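Local coordinates for variant surface glycoprotein MITat 1.13 (Trypanosoma brucei, PDB 6Z8H) that probably forms part of the dense surface coat of the parasite, whose serial replacement by antigenically distinct versions would let it evade the host immune response, at residues A[135-140]-A[221-226]; A[230-235]-A[249-254]. All blocks are in the same frame, centred on the assembly; numbering follows the deposited sequence.

Interaction 1 of 2, residues A[135-140]-A[221-226]; sequences EAKIEF and HLTLGL
In the five-stranded antiparallel sheet of this variant surface glycoprotein, well away from the chain's centre, strand 135-139 runs antiparallel to the start of strand 221-229, their segment axes approaching to 4.5 Å. Ala136 with Leu224 and Ile138 with Leu222 are the hydrogen-bonded pairs, each closed by two backbone bonds; Ala136 N lies 2.7 Å from Leu224 O, and Leu222 N lies 2.9 Å from Ile138 O. These four aliphatic residues turn to one face of the sheet. There the second subunit packs against it: Leu224 meets its own copy, Ala136 meets Leu224 of the second subunit and Leu222 meets Ile138 of the second subunit, so the dimer interface is apolar here.

The other face carries Glu135, Lys137 and Glu139 against Gly225, Thr223 and His221, all non-hydrogen-bonded pairs. Glu135 CB sits 3.8 Å from Gly225 CA, while its carboxylate reaches along to the Thr223 methyl. Lys137 has CG anti to the backbone N (chi1 -172°), which carries CG and CD across Thr223 OG1, with Lys137 CG at 3.2 Å from it; bends farther out bring NZ towards His221, and its salt bridge to Glu139 OE2 is long. Arg153 of strand 152-155 forms a salt bridge with that same carboxylate oxygen, tying a third strand into the patch. Such charges could influence the ionisation of His221. Its ring is stacked by Glu139: the carboxylate plane is only 2° from the ring plane, and CG stands over the face, 3.6 Å from the His221 ring centroid, in a CH-pi contact.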
loop_
_atom_site.group_PDB
_atom_site.type_symbol
_atom_site.label_atom_id
_atom_site.label_comp_id
_atom_site.label_asym_id
_atom_site.label_seq_id
_atom_site.Cartn_x
_atom_site.Cartn_y
_atom_site.Cartn_z
ATOM N N GLU A 135 1.558 23.839 -31.263
ATOM C CA GLU A 135 2.247 24.930 -31.953
ATOM C C GLU A 135 1.310 26.113 -32.139
ATOM O O GLU A 135 0.082 25.996 -32.069
ATOM C CB GLU A 135 2.886 24.466 -33.279
ATOM C CG GLU A 135 1.945 23.759 -34.192
ATOM C CD GLU A 135 2.656 22.985 -35.320
ATOM O OE1 GLU A 135 3.888 23.149 -35.548
ATOM O OE2 GLU A 135 1.957 22.183 -35.976
ATOM N N ALA A 136 1.928 27.262 -32.391
ATOM C CA ALA A 136 1.245 28.458 -32.871
ATOM C C ALA A 136 1.774 28.721 -34.264
ATOM O O ALA A 136 2.982 28.829 -34.437
ATOM C CB ALA A 136 1.578 29.641 -31.978
ATOM N N LYS A 137 0.884 28.815 -35.242
ATOM C CA LYS A 137 1.305 29.040 -36.622
ATOM C C LYS A 137 0.616 30.291 -37.146
ATOM O O LYS A 137 -0.605 30.300 -37.317
ATOM C CB LYS A 137 0.998 27.823 -37.488
ATOM C CG LYS A 137 1.586 27.895 -38.895
ATOM C CD LYS A 137 1.443 26.542 -39.616
ATOM C CE LYS A 137 0.647 26.715 -40.896
ATOM N NZ LYS A 137 1.307 26.022 -42.035
ATOM N N ILE A 138 1.398 31.340 -37.347
ATOM C CA ILE A 138 0.920 32.568 -37.973
ATOM C C ILE A 138 1.121 32.474 -39.475
ATOM O O ILE A 138 2.222 32.162 -39.946
ATOM C CB ILE A 138 1.664 33.787 -37.406
ATOM C CG1 ILE A 138 1.355 33.959 -35.924
ATOM C CG2 ILE A 138 1.325 35.045 -38.241
ATOM C CD1 ILE A 138 2.312 34.886 -35.211
ATOM N N GLU A 139 0.056 32.742 -40.227
ATOM C CA GLU A 139 0.127 32.939 -41.671
ATOM C C GLU A 139 -0.334 34.364 -41.937
ATOM O O GLU A 139 -1.509 34.688 -41.749
ATOM C CB GLU A 139 -0.764 31.938 -42.394
ATOM C CG GLU A 139 -0.574 30.496 -41.964
ATOM C CD GLU A 139 -1.604 29.593 -42.606
ATOM O OE1 GLU A 139 -2.490 30.130 -43.308
ATOM O OE2 GLU A 139 -1.522 28.362 -42.416
ATOM N N PHE A 140 0.591 35.216 -42.349
ATOM C CA PHE A 140 0.271 36.637 -42.463
ATOM C C PHE A 140 -0.759 36.974 -43.539
ATOM O O PHE A 140 -1.318 38.077 -43.493
ATOM C CB PHE A 140 1.558 37.422 -42.624
ATOM C CG PHE A 140 2.265 37.688 -41.325
ATOM C CD1 PHE A 140 1.776 38.635 -40.433
ATOM C CD2 PHE A 140 3.402 36.979 -40.984
ATOM C CE1 PHE A 140 2.422 38.896 -39.251
ATOM C CE2 PHE A 140 4.051 37.227 -39.800
ATOM C CZ PHE A 140 3.561 38.185 -38.925
ATOM N N HIS A 221 4.955 32.506 -43.301
ATOM C CA HIS A 221 4.455 31.593 -42.276
ATOM C C HIS A 221 5.494 31.479 -41.169
ATOM O O HIS A 221 6.650 31.135 -41.426
ATOM C CB HIS A 221 4.131 30.203 -42.833
ATOM C CG HIS A 221 2.945 30.178 -43.753
ATOM N ND1 HIS A 221 2.305 29.011 -44.115
ATOM C CD2 HIS A 221 2.288 31.177 -44.390
ATOM C CE1 HIS A 221 1.307 29.292 -44.935
ATOM N NE2 HIS A 221 1.266 30.600 -45.106
ATOM N N LEU A 222 5.070 31.730 -39.933
ATOM C CA LEU A 222 5.936 31.639 -38.761
ATOM C C LEU A 222 5.286 30.664 -37.800
ATOM O O LEU A 222 4.154 30.901 -37.380
ATOM C CB LEU A 222 6.066 32.994 -38.068
ATOM C CG LEU A 222 6.888 33.151 -36.785
ATOM C CD1 LEU A 222 8.319 32.742 -36.962
ATOM C CD2 LEU A 222 6.809 34.622 -36.344
ATOM N N THR A 223 5.987 29.581 -37.488
ATOM C CA THR A 223 5.433 28.498 -36.663
ATOM C C THR A 223 6.362 28.287 -35.474
ATOM O O THR A 223 7.548 28.118 -35.664
ATOM C CB THR A 223 5.278 27.158 -37.363
ATOM O OG1 THR A 223 4.686 27.350 -38.643
ATOM C CG2 THR A 223 4.463 26.177 -36.555
ATOM N N LEU A 224 5.831 28.382 -34.267
ATOM C CA LEU A 224 6.562 28.111 -33.035
ATOM C C LEU A 224 5.843 27.026 -32.244
ATOM O O LEU A 224 4.637 27.121 -32.027
ATOM C CB LEU A 224 6.686 29.383 -32.205
ATOM C CG LEU A 224 7.264 30.569 -32.992
ATOM C CD1 LEU A 224 7.300 31.814 -32.148
ATOM C CD2 LEU A 224 8.655 30.221 -33.454
ATOM N N GLY A 225 6.582 25.972 -31.882
ATOM C CA GLY A 225 6.014 24.843 -31.182
ATOM C C GLY A 225 6.901 24.431 -30.024
ATOM O O GLY A 225 8.052 24.868 -29.881
ATOM N N LEU A 226 6.333 23.568 -29.186
ATOM C CA LEU A 226 7.023 23.028 -28.020
ATOM C C LEU A 226 7.010 21.506 -28.061
ATOM O O LEU A 226 5.947 20.885 -28.175
ATOM C CB LEU A 226 6.351 23.518 -26.738
ATOM C CG LEU A 226 6.845 22.913 -25.418
ATOM C CD1 LEU A 226 8.311 23.171 -25.253
ATOM C CD2 LEU A 226 6.051 23.511 -24.265
#

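Interaction 2 of 2, residues A[230-235]-A[249-254]; sequences GSSKDE and IHSNDA
The backbone of Ser232–Glu235 runs antiparallel to Ile249–Ser251, the two directions 175° apart, but the CA atoms of Lys233 and Ser251 are 5.7 Å apart and the loop does not pair with the strand as a further strand; the Ser251 side chain bridges to the loop backbone. Here the loop between strand 221-229 and the short helix 236-239 meets strand 247-253, the outermost strand on its side of the five-stranded antiparallel sheet within this chain.

Ser251 carries the contact. Its CB points at the loop, and OG, anti to the carbonyl carbon, donates to Lys233 O across 2.7 Å. The hydroxyl approaches in the carbonyl plane on a lone pair, with a C=O...OG angle of 118°. Lys233 N is also close, 2.9 Å from Ser251 OG. His196 ND1 of strand 194-202 is a further hydrogen-bond partner of OG, linking the loop, the edge strand and the next strand inward. Alongside, Ser232 OG lies 3.7 Å from Ser251 CB, whereas the Lys233 side chain leads away after CB passes near the serine hydroxyl.

At the other end of the contact, Glu235 occupies the N-cap position of helix 236-239, and its backbone is hydrogen-bonded to Ala248. His250 and Asn252 leave the strand away from the loop, and their ends bond to the second subunit: His250 ND1 to Lys149 of that subunit, and Asn252 ND2 to backbone oxygens of its Thr155 and Leu157. Asp234 CG is anti to the backbone N (chi1 -172°), bringing the carboxylate back over the strand; OD1, hydrogen-bonded to Ser236 OG, stands 3.6 Å from Ile249 O.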
loop_
_atom_site.group_PDB
_atom_site.type_symbol
_atom_site.label_atom_id
_atom_site.label_comp_id
_atom_site.label_asym_id
_atom_site.label_seq_id
_atom_site.Cartn_x
_atom_site.Cartn_y
_atom_site.Cartn_z
ATOM N N GLY A 230 14.758 13.618 -24.275
ATOM C CA GLY A 230 15.753 13.240 -23.297
ATOM C C GLY A 230 17.123 13.845 -23.509
ATOM O O GLY A 230 18.064 13.469 -22.802
ATOM N N SER A 231 17.270 14.792 -24.429
ATOM C CA SER A 231 18.570 15.392 -24.673
ATOM C C SER A 231 18.404 16.860 -25.035
ATOM O O SER A 231 17.420 17.251 -25.668
ATOM C CB SER A 231 19.285 14.708 -25.845
ATOM O OG SER A 231 19.271 13.312 -25.721
ATOM N N SER A 232 19.398 17.665 -24.666
ATOM C CA SER A 232 19.419 19.052 -25.113
ATOM C C SER A 232 19.616 19.124 -26.627
ATOM O O SER A 232 20.337 18.320 -27.220
ATOM C CB SER A 232 20.535 19.814 -24.396
ATOM O OG SER A 232 20.500 21.186 -24.696
ATOM N N LYS A 233 18.991 20.127 -27.252
ATOM C CA LYS A 233 19.073 20.342 -28.696
ATOM C C LYS A 233 19.293 21.815 -29.017
ATOM O O LYS A 233 18.694 22.704 -28.402
ATOM C CB LYS A 233 17.789 19.863 -29.429
ATOM C CG LYS A 233 17.562 18.345 -29.397
ATOM C CD LYS A 233 16.086 17.931 -29.546
ATOM C CE LYS A 233 15.669 17.697 -30.985
ATOM N NZ LYS A 233 14.321 17.069 -31.099
ATOM N N ASP A 234 20.144 22.063 -30.010
ATOM C CA ASP A 234 20.278 23.397 -30.591
ATOM C C ASP A 234 20.623 23.180 -32.062
ATOM O O ASP A 234 21.782 22.916 -32.384
ATOM C CB ASP A 234 21.359 24.196 -29.882
ATOM C CG ASP A 234 21.397 25.639 -30.333
ATOM O OD1 ASP A 234 20.891 25.923 -31.423
ATOM O OD2 ASP A 234 21.933 26.485 -29.594
ATOM N N GLU A 235 19.664 23.297 -32.977
ATOM C CA GLU A 235 19.897 23.024 -34.412
ATOM C C GLU A 235 19.869 24.350 -35.166
ATOM O O GLU A 235 19.596 24.319 -36.384
ATOM C CB GLU A 235 18.845 22.052 -34.950
ATOM C CG GLU A 235 19.094 20.608 -34.552
ATOM C CD GLU A 235 17.946 19.661 -34.853
ATOM O OE1 GLU A 235 16.847 19.873 -34.302
ATOM O OE2 GLU A 235 18.153 18.715 -35.638
ATOM N N ILE A 249 15.434 25.125 -32.010
ATOM C CA ILE A 249 16.426 26.198 -31.994
ATOM C C ILE A 249 16.844 26.631 -30.595
ATOM O O ILE A 249 17.767 27.450 -30.466
ATOM C CB ILE A 249 15.955 27.421 -32.806
ATOM C CG1 ILE A 249 14.747 28.094 -32.149
ATOM C CG2 ILE A 249 15.616 27.011 -34.240
ATOM C CD1 ILE A 249 14.362 29.414 -32.849
ATOM N N HIS A 250 16.194 26.134 -29.550
ATOM C CA HIS A 250 16.643 26.374 -28.186
ATOM C C HIS A 250 16.049 25.291 -27.301
ATOM O O HIS A 250 14.962 24.772 -27.584
ATOM C CB HIS A 250 16.226 27.755 -27.654
ATOM C CG HIS A 250 16.913 28.141 -26.378
ATOM N ND1 HIS A 250 18.141 28.768 -26.353
ATOM C CD2 HIS A 250 16.553 27.970 -25.084
ATOM C CE1 HIS A 250 18.514 28.953 -25.100
ATOM N NE2 HIS A 250 17.559 28.495 -24.309
ATOM N N SER A 251 16.760 24.962 -26.224
ATOM C CA SER A 251 16.294 23.962 -25.277
ATOM C C SER A 251 16.325 24.520 -23.862
ATOM O O SER A 251 17.199 25.322 -23.518
ATOM C CB SER A 251 17.157 22.691 -25.331
ATOM O OG SER A 251 16.915 21.956 -26.517
ATOM N N ASN A 252 15.354 24.105 -23.055
ATOM C CA ASN A 252 15.285 24.472 -21.652
ATOM C C ASN A 252 15.092 23.221 -20.814
ATOM O O ASN A 252 14.645 22.182 -21.301
ATOM C CB ASN A 252 14.138 25.445 -21.379
ATOM C CG ASN A 252 14.390 26.807 -21.975
ATOM O OD1 ASN A 252 15.296 27.530 -21.552
ATOM N ND2 ASN A 252 13.608 27.168 -22.976
ATOM N N ASP A 253 15.414 23.342 -19.535
ATOM C CA ASP A 253 15.376 22.182 -18.659
ATOM C C ASP A 253 13.936 21.841 -18.292
ATOM O O ASP A 253 13.144 22.721 -17.936
ATOM C CB ASP A 253 16.187 22.439 -17.393
ATOM C CG ASP A 253 17.670 22.465 -17.654
ATOM O OD1 ASP A 253 18.129 21.693 -18.520
ATOM O OD2 ASP A 253 18.377 23.257 -16.993
ATOM N N ALA A 254 13.602 20.557 -18.378
ATOM C CA ALA A 254 12.262 20.045 -18.111
ATOM C C ALA A 254 12.375 18.658 -17.477
ATOM O O ALA A 254 11.863 17.651 -17.975
ATOM C CB ALA A 254 11.431 20.012 -19.391
#

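Overall arrangement
Both contacts reach the same five-stranded sheet, with centres about 19 Å apart. Interaction 1 is a buried strand pairing inside the sheet; interaction 2 lies at the surface, where a loop meets the outermost strand 247-253. The chain leads from one to the other, since 221-226 continues along strand 221-229 into 230-235. Strand 194-202 lies between them in the sheet: it pairs with strand 221-229 along one side and strand 247-253 along the other. Both contacts reach the second subunit, interaction 1 through leucine and other aliphatic packing, interaction 2 mainly through polar groups and Ile249. Their centres are about 47 Å and 37 Å from the chain's centre.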